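Local coordinates for protein diguanylate cyclase (Marinobacter aquaeolei VT8, PDB 3IGN) that probably joins two GTP molecules into the second messenger 3',3'-c-di-GMP with release of two diphosphates, this chain being its GGDEF domain, at residues Ala39-Met44 / Ile134-Glu139; Glu112-Ser117 / Tyr128-Gly133; Leu17-Trp22 / Gly84-Glu89; Asn24-Glu29 / Gly92-Glu97; Phe45-Phe50 / Glu64-Thr69. All coordinates share one frame; numbering follows the deposited sequence.

Interaction 1 (Ala39-Met44 / Ile134-Glu139)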
# COMPACT_ATOMS: atom_id res chain seq x y z
N ALA A 39 12.13 -12.67 8.42
CA ALA A 39 11.16 -12.62 7.33
C ALA A 39 10.58 -11.21 7.39
O ALA A 39 10.26 -10.70 8.45
CB ALA A 39 10.06 -13.64 7.56
N THR A 40 10.50 -10.56 6.24
CA THR A 40 9.95 -9.22 6.19
C THR A 40 9.47 -9.00 4.77
O THR A 40 10.11 -9.43 3.82
CB THR A 40 10.99 -8.15 6.60
OG1 THR A 40 10.34 -6.88 6.72
CG2 THR A 40 12.10 -8.06 5.59
N SER A 41 8.32 -8.36 4.64
CA SER A 41 7.73 -8.14 3.32
C SER A 41 7.31 -6.70 3.15
O SER A 41 7.11 -5.97 4.12
CB SER A 41 6.51 -9.05 3.15
OG SER A 41 6.87 -10.42 3.24
N LEU A 42 7.18 -6.31 1.89
CA LEU A 42 6.77 -4.97 1.52
C LEU A 42 5.55 -5.07 0.61
O LEU A 42 5.46 -5.95 -0.24
CB LEU A 42 7.90 -4.30 0.75
CG LEU A 42 7.80 -2.80 0.51
CD1 LEU A 42 8.01 -2.08 1.83
CD2 LEU A 42 8.86 -2.38 -0.50
N VAL A 43 4.61 -4.15 0.80
CA VAL A 43 3.40 -4.10 -0.01
C VAL A 43 3.36 -2.73 -0.69
O VAL A 43 3.75 -1.73 -0.10
CB VAL A 43 2.13 -4.26 0.84
CG1 VAL A 43 0.88 -4.21 -0.07
CG2 VAL A 43 2.17 -5.56 1.62
N MSE A 44 2.91 -2.71 -1.94
CA MSE A 44 2.77 -1.47 -2.69
C MSE A 44 1.42 -1.65 -3.36
O MSE A 44 1.21 -2.65 -4.05
CB MSE A 44 3.85 -1.33 -3.77
CG MSE A 44 5.27 -1.55 -3.29
SE MSE A 44 6.38 -0.00 -3.61
CE MSE A 44 5.57 1.09 -2.27
N ILE A 134 3.10 -7.67 -3.52
CA ILE A 134 3.85 -8.07 -2.33
C ILE A 134 5.23 -8.58 -2.72
O ILE A 134 5.38 -9.31 -3.70
CB ILE A 134 3.14 -9.23 -1.59
CG1 ILE A 134 1.80 -8.77 -1.01
CG2 ILE A 134 4.04 -9.79 -0.47
CD1 ILE A 134 0.93 -9.94 -0.58
N ALA A 135 6.24 -8.19 -1.95
CA ALA A 135 7.58 -8.67 -2.20
C ALA A 135 8.26 -8.96 -0.87
O ALA A 135 8.53 -8.04 -0.08
CB ALA A 135 8.40 -7.65 -2.99
N GLN A 136 8.50 -10.23 -0.59
CA GLN A 136 9.20 -10.58 0.63
C GLN A 136 10.66 -10.31 0.30
O GLN A 136 11.12 -10.57 -0.81
CB GLN A 136 9.01 -12.05 1.01
CG GLN A 136 9.94 -12.48 2.16
CD GLN A 136 9.59 -13.84 2.74
OE1 GLN A 136 8.65 -14.49 2.30
NE2 GLN A 136 10.34 -14.27 3.76
N LEU A 137 11.40 -9.77 1.26
CA LEU A 137 12.80 -9.47 1.04
C LEU A 137 13.69 -10.71 1.06
O LEU A 137 13.60 -11.53 1.97
CB LEU A 137 13.28 -8.47 2.10
CG LEU A 137 14.72 -7.95 2.04
CD1 LEU A 137 15.01 -7.32 0.69
CD2 LEU A 137 14.91 -6.92 3.16
N THR A 138 14.52 -10.84 0.03
CA THR A 138 15.46 -11.95 -0.08
C THR A 138 16.85 -11.32 -0.04
O THR A 138 16.97 -10.10 0.11
CB THR A 138 15.31 -12.70 -1.42
OG1 THR A 138 15.86 -11.90 -2.48
CG2 THR A 138 13.85 -12.99 -1.70
N GLU A 139 17.90 -12.12 -0.18
CA GLU A 139 19.25 -11.57 -0.17
C GLU A 139 19.62 -10.89 -1.49
O GLU A 139 20.63 -10.22 -1.58
CB GLU A 139 20.28 -12.68 0.10
CG GLU A 139 20.31 -13.20 1.52
CD GLU A 139 21.43 -14.20 1.74
OE1 GLU A 139 22.38 -14.20 0.93
OE2 GLU A 139 21.37 -14.97 2.73
O HOH W 1 12.41 -12.03 4.45
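The carboxamide of Gln-136 has Ala-39 CB standing off its plane, 3.9 Å from NE2, and a water at the NE2 edge, near the amide plane. That water accepts from NE2 and from Thr-40 N and donates to Leu-137 O, while OE1 is taken by Ala-100 N. Leu-42 and Ala-135 form a hydrogen-bonded antiparallel pair, N to O in both directions at 2.9 Å, and Leu-137 N adds a third bond to Thr-40 O. Thr-40 turns OG1 anti to its N (chi1 -172°), which sets CG2 alongside Leu-137 CB at 3.7 Å. Val-43 CG2 lies beside Ile-134 CG1 at 4.2 Å, pointing the same way. Ser-41 OG passes 3.5 Å from Gln-136 CB and is hydrogen-bonded to Thr-98 O, tying this antiparallel pair to a residue that binds c-di-GMP. The pair sits inside the mixed sheet of the GGDEF domain: strand 90-96 continues it beyond strand 40-47, helix 100-115 packs on the face of Ser-41, Val-43 and Ile-134, and helices 19-36 and 144-160 cover Leu-42 on the other.

Interaction 2 (Glu112-Ser117 / Tyr128-Gly133)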
# COMPACT_ATOMS: atom_id res chain seq x y z
N GLU A 112 -10.50 -7.00 0.32
CA GLU A 112 -11.92 -7.30 0.51
C GLU A 112 -12.65 -6.17 1.21
O GLU A 112 -13.78 -5.84 0.85
CB GLU A 112 -12.07 -8.59 1.32
CG GLU A 112 -13.42 -9.27 1.14
CD GLU A 112 -13.50 -10.62 1.84
OE1 GLU A 112 -12.46 -11.32 1.87
OE2 GLU A 112 -14.58 -10.98 2.34
N ALA A 113 -12.01 -5.56 2.21
CA ALA A 113 -12.63 -4.47 2.94
C ALA A 113 -12.90 -3.30 1.99
O ALA A 113 -13.90 -2.59 2.12
CB ALA A 113 -11.74 -4.03 4.09
N ILE A 114 -11.99 -3.10 1.04
CA ILE A 114 -12.14 -2.01 0.08
C ILE A 114 -13.22 -2.38 -0.94
O ILE A 114 -14.05 -1.55 -1.31
CB ILE A 114 -10.81 -1.73 -0.65
CG1 ILE A 114 -9.78 -1.21 0.37
CG2 ILE A 114 -11.04 -0.75 -1.80
CD1 ILE A 114 -8.99 0.00 -0.07
N GLU A 115 -13.21 -3.63 -1.38
CA GLU A 115 -14.17 -4.11 -2.36
C GLU A 115 -15.61 -4.00 -1.83
O GLU A 115 -16.53 -3.66 -2.58
CB GLU A 115 -13.86 -5.57 -2.73
CG GLU A 115 -14.66 -6.13 -3.89
CD GLU A 115 -14.32 -7.59 -4.17
OE1 GLU A 115 -14.26 -8.37 -3.20
OE2 GLU A 115 -14.14 -7.96 -5.35
N LYS A 116 -15.79 -4.26 -0.54
CA LYS A 116 -17.11 -4.19 0.09
C LYS A 116 -17.49 -2.78 0.52
O LYS A 116 -18.59 -2.55 1.03
CB LYS A 116 -17.15 -5.12 1.29
N SER A 117 -16.59 -1.83 0.30
CA SER A 117 -16.82 -0.45 0.69
C SER A 117 -17.71 0.35 -0.24
O SER A 117 -17.91 0.01 -1.40
CB SER A 117 -15.49 0.30 0.81
OG SER A 117 -14.74 -0.13 1.92
N TYR A 128 -15.13 0.89 -5.44
CA TYR A 128 -13.87 0.80 -6.14
C TYR A 128 -13.05 -0.37 -5.61
O TYR A 128 -13.47 -1.06 -4.69
CB TYR A 128 -13.08 2.10 -5.95
CG TYR A 128 -12.61 2.34 -4.53
CD1 TYR A 128 -13.52 2.66 -3.51
CD2 TYR A 128 -11.26 2.23 -4.19
CE1 TYR A 128 -13.08 2.87 -2.20
CE2 TYR A 128 -10.82 2.43 -2.89
CZ TYR A 128 -11.73 2.74 -1.89
OH TYR A 128 -11.29 2.93 -0.60
N THR A 129 -11.88 -0.58 -6.19
CA THR A 129 -11.00 -1.65 -5.76
C THR A 129 -9.55 -1.21 -5.79
O THR A 129 -9.23 -0.11 -6.24
CB THR A 129 -11.14 -2.89 -6.67
OG1 THR A 129 -10.84 -2.53 -8.03
CG2 THR A 129 -12.55 -3.46 -6.60
N VAL A 130 -8.68 -2.08 -5.29
CA VAL A 130 -7.25 -1.81 -5.27
C VAL A 130 -6.50 -3.00 -5.84
O VAL A 130 -6.98 -4.13 -5.79
CB VAL A 130 -6.71 -1.57 -3.83
CG1 VAL A 130 -7.13 -0.19 -3.32
CG2 VAL A 130 -7.22 -2.66 -2.91
N SER A 131 -5.34 -2.72 -6.40
CA SER A 131 -4.46 -3.76 -6.93
C SER A 131 -3.30 -3.73 -5.94
O SER A 131 -2.88 -2.66 -5.53
CB SER A 131 -3.98 -3.39 -8.34
OG SER A 131 -5.02 -3.58 -9.30
N MSE A 132 -2.78 -4.89 -5.57
CA MSE A 132 -1.70 -4.94 -4.59
C MSE A 132 -0.54 -5.85 -4.98
O MSE A 132 -0.75 -6.93 -5.52
CB MSE A 132 -2.26 -5.37 -3.24
CG MSE A 132 -3.56 -4.67 -2.87
SE MSE A 132 -4.29 -5.24 -1.18
CE MSE A 132 -5.19 -6.80 -1.75
N GLY A 133 0.67 -5.40 -4.68
CA GLY A 133 1.86 -6.17 -4.97
C GLY A 133 2.65 -6.43 -3.70
O GLY A 133 2.85 -5.52 -2.90
O HOH W 2 -15.82 -0.00 -2.74
O HOH W 3 -15.84 -2.49 -5.03
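Ile-114 of helix 100-115 packs on Tyr-128 and Val-130 where the chain, after the small hairpin 119-120/125-126, re-enters the central sheet of the GGDEF fold. The tight part is a CH-pi contact: Ile-114 CG2 stands over one face of the Tyr-128 ring, 3.8 Å from its centroid and displaced toward the rim, nearest to CE2 at 3.4 Å. The other branch ends in CD1, which meets Val-130 CG1 at 3.7 Å, the two side chains crossing at about a right angle. Tyr-128 has CG between its own N and carbonyl carbon (chi1 67°), a setting that swings the ring under the isoleucine; its OH is hydrogen-bonded to Thr-69 OG1 of helix 59-74. Toward the partly exposed Glu-115 and Thr-129 the fit is looser. Their side chains come no nearer than 4.4 Å, from Glu-115 CG to Thr-129 CG2, and their polar ends turn elsewhere, to Asn-164 and Asp-48. On this side waters do the bridging: one lies between Glu-115 O and Tyr-128 O, and another accepts from Tyr-128 N beside Ile-114 O. Just past the helix, Ser-117 OG, which also bonds His-68 NE2, donates to Ala-113 O at 2.6 Å, tilted 21° from the carbonyl plane.

Interaction 3 (Leu17-Trp22 / Gly84-Glu89)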
# COMPACT_ATOMS: atom_id res chain seq x y z
N LEU A 17 2.19 7.96 7.06
CA LEU A 17 3.54 8.50 6.94
C LEU A 17 3.68 9.04 5.52
O LEU A 17 3.02 8.55 4.61
CB LEU A 17 4.58 7.39 7.16
CG LEU A 17 4.79 6.92 8.60
CD1 LEU A 17 5.68 5.69 8.61
CD2 LEU A 17 5.41 8.05 9.41
N ASN A 18 4.50 10.06 5.33
CA ASN A 18 4.69 10.59 3.98
C ASN A 18 5.78 9.77 3.31
O ASN A 18 6.49 9.01 3.97
CB ASN A 18 5.07 12.08 4.00
CG ASN A 18 6.25 12.38 4.90
OD1 ASN A 18 7.22 11.63 4.94
ND2 ASN A 18 6.18 13.51 5.61
N ARG A 19 5.91 9.91 2.00
CA ARG A 19 6.90 9.15 1.24
C ARG A 19 8.31 9.17 1.83
O ARG A 19 8.91 8.12 2.07
CB ARG A 19 6.95 9.66 -0.20
CG ARG A 19 7.95 8.92 -1.07
CD ARG A 19 7.93 9.45 -2.49
NE ARG A 19 8.97 8.85 -3.31
CZ ARG A 19 9.82 9.55 -4.06
NH1 ARG A 19 9.75 10.87 -4.07
NH2 ARG A 19 10.74 8.93 -4.78
N GLY A 20 8.84 10.37 2.06
CA GLY A 20 10.18 10.48 2.61
C GLY A 20 10.40 9.70 3.89
O GLY A 20 11.39 8.97 4.02
N THR A 21 9.50 9.86 4.85
CA THR A 21 9.62 9.16 6.12
C THR A 21 9.42 7.66 5.96
O THR A 21 10.16 6.86 6.53
CB THR A 21 8.60 9.67 7.15
OG1 THR A 21 8.70 11.09 7.26
CG2 THR A 21 8.86 9.04 8.51
N TRP A 22 8.41 7.28 5.18
CA TRP A 22 8.14 5.87 4.98
C TRP A 22 9.35 5.19 4.34
O TRP A 22 9.75 4.12 4.78
CB TRP A 22 6.91 5.67 4.10
CG TRP A 22 6.49 4.24 3.96
CD1 TRP A 22 5.88 3.46 4.91
CD2 TRP A 22 6.66 3.41 2.80
NE1 TRP A 22 5.66 2.19 4.41
CE2 TRP A 22 6.13 2.13 3.12
CE3 TRP A 22 7.20 3.62 1.53
CZ2 TRP A 22 6.13 1.07 2.20
CZ3 TRP A 22 7.20 2.56 0.61
CH2 TRP A 22 6.67 1.30 0.96
N GLY A 84 2.35 3.90 4.53
CA GLY A 84 2.69 5.23 4.08
C GLY A 84 2.01 5.56 2.78
O GLY A 84 1.61 4.67 2.03
N ARG A 85 1.83 6.85 2.51
CA ARG A 85 1.23 7.24 1.25
C ARG A 85 2.43 7.55 0.38
O ARG A 85 3.11 8.56 0.56
CB ARG A 85 0.36 8.49 1.39
CG ARG A 85 -0.40 8.78 0.11
CD ARG A 85 -0.88 10.21 0.09
NE ARG A 85 -1.71 10.49 -1.07
CZ ARG A 85 -2.18 11.69 -1.37
NH1 ARG A 85 -1.90 12.73 -0.59
NH2 ARG A 85 -2.95 11.86 -2.44
N TYR A 86 2.68 6.67 -0.57
CA TYR A 86 3.83 6.81 -1.44
C TYR A 86 3.66 7.88 -2.53
O TYR A 86 4.57 8.64 -2.80
CB TYR A 86 4.12 5.45 -2.05
CG TYR A 86 5.34 5.44 -2.89
CD1 TYR A 86 6.61 5.49 -2.32
CD2 TYR A 86 5.24 5.39 -4.26
CE1 TYR A 86 7.75 5.50 -3.12
CE2 TYR A 86 6.36 5.41 -5.07
CZ TYR A 86 7.61 5.45 -4.49
OH TYR A 86 8.71 5.46 -5.31
N GLY A 87 2.49 7.92 -3.15
CA GLY A 87 2.24 8.90 -4.18
C GLY A 87 0.79 9.33 -4.16
O GLY A 87 0.14 9.23 -3.13
N GLY A 88 0.30 9.82 -5.28
CA GLY A 88 -1.08 10.26 -5.38
C GLY A 88 -2.09 9.22 -4.94
O GLY A 88 -2.81 9.43 -3.98
N GLU A 89 -2.19 8.11 -5.66
CA GLU A 89 -3.13 7.08 -5.25
C GLU A 89 -2.39 5.79 -4.91
O GLU A 89 -2.98 4.72 -4.88
CB GLU A 89 -4.15 6.80 -6.34
CG GLU A 89 -3.67 5.89 -7.46
CD GLU A 89 -3.10 6.64 -8.61
OE1 GLU A 89 -2.62 7.77 -8.42
OE2 GLU A 89 -3.12 6.09 -9.73
O HOH W 4 11.16 5.87 -4.65
O HOH W 5 3.96 11.41 0.63
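Arg-19, extended from CG to NE, crosses Tyr-86 obliquely, meeting first its carbonyl and then its ring. CB lies 3.7 Å from Tyr-86 O, CG comes up to Tyr-86 CD1, and CD returns to the carbonyl, 3.5 Å from Tyr-86 O. NE then passes Tyr-86 CE1 at 3.6 Å; the guanidinium and ring planes stand at 90°, with CE1 at the guanidinium edge, while NE itself is held in a salt bridge by Glu-23. At the tip, NH2 donates to a water in its plane, and this water also sits in the plane of the phenol, 2.6 Å from Tyr-86 OH. A second water links Arg-19 N to Arg-85 O. These residues join the start of helix 19-36 to strand 82-85, next to the sheet edge, and to the turn that carries the family signature, the GGEEF sequence of residues 87-91. Just before that turn Arg-85, its chain extended, grips Gly-88 O side-on with NE and NH2, the NH2 bond on a carbonyl lone pair and the NE bond the longer; its NH1 pairs with Asp-11. The short, weakly bonded strand about 17-18 runs parallel to strand 82-85, with Arg-85 N to Leu-17 O at 3.0 Å. Gly-84 CA lies over the face of the five-membered ring of Trp-22, 4.1 Å from its centroid, so close that a CB there would clash with Trp-22 CG. Asn-18 is the N-cap of the helix: OD1 accepts from Thr-21 N at 2.9 Å and from Thr-21 OG1.

Interaction 4 (Asn24-Glu29 / Gly92-Glu97)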
# COMPACT_ATOMS: atom_id res chain seq x y z
N ASN A 24 12.44 6.03 4.59
CA ASN A 24 13.51 5.93 5.57
C ASN A 24 13.29 4.67 6.42
O ASN A 24 14.25 4.00 6.81
CB ASN A 24 13.55 7.17 6.47
CG ASN A 24 14.60 7.08 7.56
OD1 ASN A 24 14.30 6.73 8.70
ND2 ASN A 24 15.85 7.36 7.20
N LEU A 25 12.02 4.36 6.69
CA LEU A 25 11.65 3.17 7.47
C LEU A 25 11.89 1.90 6.66
O LEU A 25 12.32 0.87 7.19
CB LEU A 25 10.19 3.25 7.91
CG LEU A 25 9.90 3.71 9.35
CD1 LEU A 25 10.86 4.80 9.76
CD2 LEU A 25 8.46 4.18 9.47
N VAL A 26 11.60 1.97 5.36
CA VAL A 26 11.85 0.82 4.48
C VAL A 26 13.35 0.52 4.49
O VAL A 26 13.77 -0.63 4.58
CB VAL A 26 11.43 1.12 3.02
CG1 VAL A 26 11.85 -0.03 2.10
CG2 VAL A 26 9.93 1.30 2.94
N ASP A 27 14.15 1.57 4.37
CA ASP A 27 15.60 1.43 4.37
C ASP A 27 16.07 0.85 5.71
O ASP A 27 16.97 -0.01 5.74
CB ASP A 27 16.26 2.79 4.11
CG ASP A 27 17.77 2.70 3.94
OD1 ASP A 27 18.28 1.62 3.58
OD2 ASP A 27 18.45 3.73 4.17
N ALA A 28 15.46 1.29 6.80
CA ALA A 28 15.84 0.78 8.13
C ALA A 28 15.52 -0.70 8.24
O ALA A 28 16.32 -1.48 8.77
CB ALA A 28 15.12 1.56 9.21
N GLU A 29 14.35 -1.11 7.74
CA GLU A 29 13.98 -2.52 7.80
C GLU A 29 14.90 -3.36 6.90
O GLU A 29 15.25 -4.49 7.25
CB GLU A 29 12.52 -2.71 7.40
CG GLU A 29 11.97 -4.13 7.64
CD GLU A 29 11.93 -4.53 9.11
OE1 GLU A 29 11.68 -3.67 9.98
OE2 GLU A 29 12.11 -5.72 9.41
N GLY A 92 2.02 2.20 0.51
CA GLY A 92 2.98 1.15 0.77
C GLY A 92 2.85 0.71 2.22
O GLY A 92 2.41 1.49 3.06
N ILE A 93 3.19 -0.54 2.51
CA ILE A 93 3.14 -1.03 3.88
C ILE A 93 4.36 -1.90 4.13
O ILE A 93 4.71 -2.72 3.29
CB ILE A 93 1.90 -1.92 4.16
CG1 ILE A 93 0.64 -1.35 3.52
CG2 ILE A 93 1.68 -2.02 5.66
CD1 ILE A 93 -0.55 -2.30 3.62
N ILE A 94 5.00 -1.71 5.28
CA ILE A 94 6.14 -2.53 5.66
C ILE A 94 5.55 -3.55 6.61
O ILE A 94 4.84 -3.19 7.55
CB ILE A 94 7.22 -1.73 6.41
CG1 ILE A 94 7.76 -0.61 5.52
CG2 ILE A 94 8.37 -2.65 6.84
CD1 ILE A 94 8.70 0.36 6.25
N LEU A 95 5.80 -4.82 6.35
CA LEU A 95 5.28 -5.87 7.21
C LEU A 95 6.44 -6.66 7.81
O LEU A 95 6.92 -7.63 7.23
CB LEU A 95 4.38 -6.80 6.40
CG LEU A 95 3.24 -6.16 5.59
CD1 LEU A 95 2.55 -7.24 4.76
CD2 LEU A 95 2.24 -5.49 6.53
N PRO A 96 6.91 -6.25 9.00
CA PRO A 96 8.02 -6.97 9.63
C PRO A 96 7.59 -8.33 10.17
O PRO A 96 6.43 -8.54 10.51
CB PRO A 96 8.45 -6.00 10.74
CG PRO A 96 7.15 -5.39 11.16
CD PRO A 96 6.48 -5.11 9.83
N GLU A 97 8.55 -9.25 10.25
CA GLU A 97 8.33 -10.59 10.77
C GLU A 97 7.19 -11.28 10.05
O GLU A 97 6.49 -12.10 10.64
CB GLU A 97 8.01 -10.52 12.26
CG GLU A 97 9.15 -10.02 13.13
CD GLU A 97 10.31 -10.99 13.16
OE1 GLU A 97 10.05 -12.22 13.10
OE2 GLU A 97 11.46 -10.54 13.24
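Leu-25 is the first helix residue to meet the strand, and it does so through its base: CB lies 3.7 Å from Ile-94 CD1. The next residue, Val-26, receives the same methyl against its backbone, where Ile-94 CD1 comes within 3.4 Å of Val-26 N and also touches Leu-25 C, thus pressing on the peptide between them. Val-26 CG2 closes in from the side at 3.7 Å from Ile-94 CD1, and the valine goes on to touch Trp-147 and Met-148 of helix 144-160. Ile-94 reaches this far because CG1 is anti to its carbonyl carbon (chi1 -62°) and CD1 extends the chain. This is helix-on-sheet packing in the alpha/beta GGDEF domain: helix 24-29 runs at 26° to strand 92-96, the axes 9.5 Å apart, while Ile-93 and Leu-95 point to the other face and helix 100-115. One turn on, Glu-29 lays CG across Ile-94 CG2 at 4.0 Å, and its chain then bends (chi2 65°) to bring OE2 to 3.9 Å from Pro-96 CB. With an alanine in place of Ile-94, a gap would probably open under the helix, and Leu-25, Val-26 and Glu-29 would lose the side chain they share. The Glu-29 carboxylate keeps weak hydrogen bonds to Gln-38 and Thr-40; Pro-96 touches Asp-81, a residue that binds c-di-GMP.

Interaction 5 (Phe45-Phe50 / Glu64-Thr69)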
# COMPACT_ATOMS: atom_id res chain seq x y z
N PHE A 45 0.49 -0.73 -3.13
CA PHE A 45 -0.81 -0.87 -3.76
C PHE A 45 -1.36 0.46 -4.26
O PHE A 45 -1.00 1.52 -3.75
CB PHE A 45 -1.80 -1.61 -2.85
CG PHE A 45 -2.20 -0.88 -1.59
CD1 PHE A 45 -3.40 -0.17 -1.55
CD2 PHE A 45 -1.43 -0.96 -0.43
CE1 PHE A 45 -3.83 0.44 -0.36
CE2 PHE A 45 -1.85 -0.36 0.75
CZ PHE A 45 -3.06 0.34 0.79
N ASP A 46 -2.21 0.36 -5.28
CA ASP A 46 -2.83 1.51 -5.92
C ASP A 46 -4.33 1.33 -5.99
O ASP A 46 -4.84 0.21 -6.00
CB ASP A 46 -2.34 1.64 -7.37
CG ASP A 46 -0.92 2.14 -7.48
OD1 ASP A 46 -0.23 2.22 -6.44
OD2 ASP A 46 -0.49 2.45 -8.61
N ILE A 47 -5.04 2.46 -6.04
CA ILE A 47 -6.49 2.43 -6.16
C ILE A 47 -6.74 2.21 -7.65
O ILE A 47 -6.16 2.89 -8.48
CB ILE A 47 -7.08 3.78 -5.74
CG1 ILE A 47 -6.90 3.97 -4.23
CG2 ILE A 47 -8.55 3.85 -6.14
CD1 ILE A 47 -6.79 5.43 -3.81
N ASP A 48 -7.58 1.24 -7.99
CA ASP A 48 -7.88 0.94 -9.39
C ASP A 48 -8.71 2.04 -10.05
O ASP A 48 -9.55 2.66 -9.41
CB ASP A 48 -8.64 -0.38 -9.51
CG ASP A 48 -7.78 -1.58 -9.18
OD1 ASP A 48 -6.61 -1.60 -9.62
OD2 ASP A 48 -8.28 -2.51 -8.52
N HIS A 49 -8.45 2.27 -11.34
CA HIS A 49 -9.18 3.26 -12.12
C HIS A 49 -9.33 4.62 -11.42
O HIS A 49 -10.38 5.25 -11.52
CB HIS A 49 -10.58 2.72 -12.43
CG HIS A 49 -10.57 1.33 -12.97
ND1 HIS A 49 -9.99 1.00 -14.17
CD2 HIS A 49 -11.05 0.17 -12.46
CE1 HIS A 49 -10.11 -0.30 -14.38
NE2 HIS A 49 -10.76 -0.83 -13.36
N PHE A 50 -8.28 5.07 -10.74
CA PHE A 50 -8.37 6.34 -10.03
C PHE A 50 -8.67 7.55 -10.91
O PHE A 50 -9.59 8.32 -10.61
CB PHE A 50 -7.10 6.60 -9.23
CG PHE A 50 -7.24 7.71 -8.23
CD1 PHE A 50 -8.14 7.59 -7.17
CD2 PHE A 50 -6.53 8.89 -8.37
CE1 PHE A 50 -8.33 8.63 -6.27
CE2 PHE A 50 -6.71 9.94 -7.47
CZ PHE A 50 -7.62 9.81 -6.43
N GLU A 64 -11.90 11.59 -1.07
CA GLU A 64 -12.63 10.76 -0.12
C GLU A 64 -12.27 9.30 -0.32
O GLU A 64 -12.19 8.53 0.64
CB GLU A 64 -14.15 10.95 -0.29
CG GLU A 64 -14.68 12.08 0.56
CD GLU A 64 -14.35 11.90 2.02
OE1 GLU A 64 -14.94 11.00 2.66
OE2 GLU A 64 -13.48 12.63 2.53
N VAL A 65 -12.04 8.91 -1.57
CA VAL A 65 -11.66 7.54 -1.88
C VAL A 65 -10.27 7.27 -1.29
O VAL A 65 -10.02 6.20 -0.75
CB VAL A 65 -11.65 7.29 -3.40
CG1 VAL A 65 -11.13 5.89 -3.70
CG2 VAL A 65 -13.06 7.44 -3.95
N ILE A 66 -9.38 8.25 -1.41
CA ILE A 66 -8.04 8.12 -0.88
C ILE A 66 -8.08 8.04 0.64
O ILE A 66 -7.44 7.18 1.24
CB ILE A 66 -7.14 9.32 -1.28
CG1 ILE A 66 -6.76 9.20 -2.75
CG2 ILE A 66 -5.90 9.36 -0.41
CD1 ILE A 66 -6.07 10.43 -3.31
N ARG A 67 -8.85 8.93 1.26
CA ARG A 67 -8.95 8.93 2.72
C ARG A 67 -9.56 7.64 3.24
O ARG A 67 -9.12 7.12 4.27
CB ARG A 67 -9.79 10.12 3.20
CG ARG A 67 -8.99 11.38 3.43
CD ARG A 67 -9.83 12.47 4.08
NE ARG A 67 -10.84 12.99 3.18
CZ ARG A 67 -10.88 14.25 2.75
NH1 ARG A 67 -9.96 15.12 3.15
NH2 ARG A 67 -11.83 14.64 1.92
N HIS A 68 -10.56 7.12 2.54
CA HIS A 68 -11.19 5.88 2.97
C HIS A 68 -10.20 4.73 2.87
O HIS A 68 -10.15 3.86 3.73
CB HIS A 68 -12.42 5.57 2.12
CG HIS A 68 -13.14 4.33 2.55
ND1 HIS A 68 -13.76 4.22 3.78
CD2 HIS A 68 -13.33 3.14 1.93
CE1 HIS A 68 -14.29 3.01 3.90
NE2 HIS A 68 -14.04 2.34 2.79
N THR A 69 -9.42 4.72 1.79
CA THR A 69 -8.42 3.68 1.57
C THR A 69 -7.41 3.69 2.72
O THR A 69 -7.04 2.64 3.25
CB THR A 69 -7.68 3.89 0.24
OG1 THR A 69 -8.62 3.89 -0.84
CG2 THR A 69 -6.67 2.78 0.01
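Ile-47 meets three residues of helix 64-69 with its two branches: CG2 faces Val-65 CG1 at 4.1 Å, while along the other CG1 rests 3.8 Å from Thr-69 OG1 and the terminal CD1 lies 3.9 Å from Ile-66 CG1. To one side the CG2 of Thr-69 comes to the edge of the Phe-45 ring, in its plane, 3.7 Å from CE1. To the other, Ile-66 CD1 touches Phe-50 CZ at 3.5 Å, the side chains crossing at about a right angle. Thr-69 has OG1 anti to its carbonyl carbon (chi1 -59°), which turns the hydroxyl back to donate to Val-65 O at 2.7 Å; Thr-69 N reaches the same oxygen from the opposite face of its plane. Helices 50-57 and 59-74 carry the chain from strand 40-47 to strand 82-85, parallel to it in the GGDEF sheet with strand 90-96 running antiparallel between them, and the second helix lies on the sheet through this largely apolar contact. A valine in place of Thr-69 is likely to leave the phenol of Tyr-128 without its hydroxyl mate and Val-65 O with one donor fewer. Farther out, the Phe-45 ring meets that of Phe-91, their planes about 15° apart. Just past the strand, Asp-48 OD1 is hydrogen-bonded to Ser-131 OG.

In the fold
All five contacts build on one mixed sheet. Interactions 1 and 4, centres 9 Å apart, are joined where strands 40-47 and 90-96 pair, Ser-41 O to Leu-95 N; interactions 2 and 5, also with centres 9 Å apart, meet where Asp-48 reaches across to segment 128-133. Interaction 3 joins interaction 4 at Gly-84 N to Gly-92 O (2.8 Å) and interaction 1 where Trp-22 packs on Leu-42 and Met-44. Bound c-di-GMP lies at the end of interactions 1 and 4, about 5 Å from the side chain of Pro-96 and 8 Å from that of Ser-41. Its partners Arg-78 and Asp-81 fit the RxxD inhibitory-site pattern of this family, upstream of the signature turn in interaction 3.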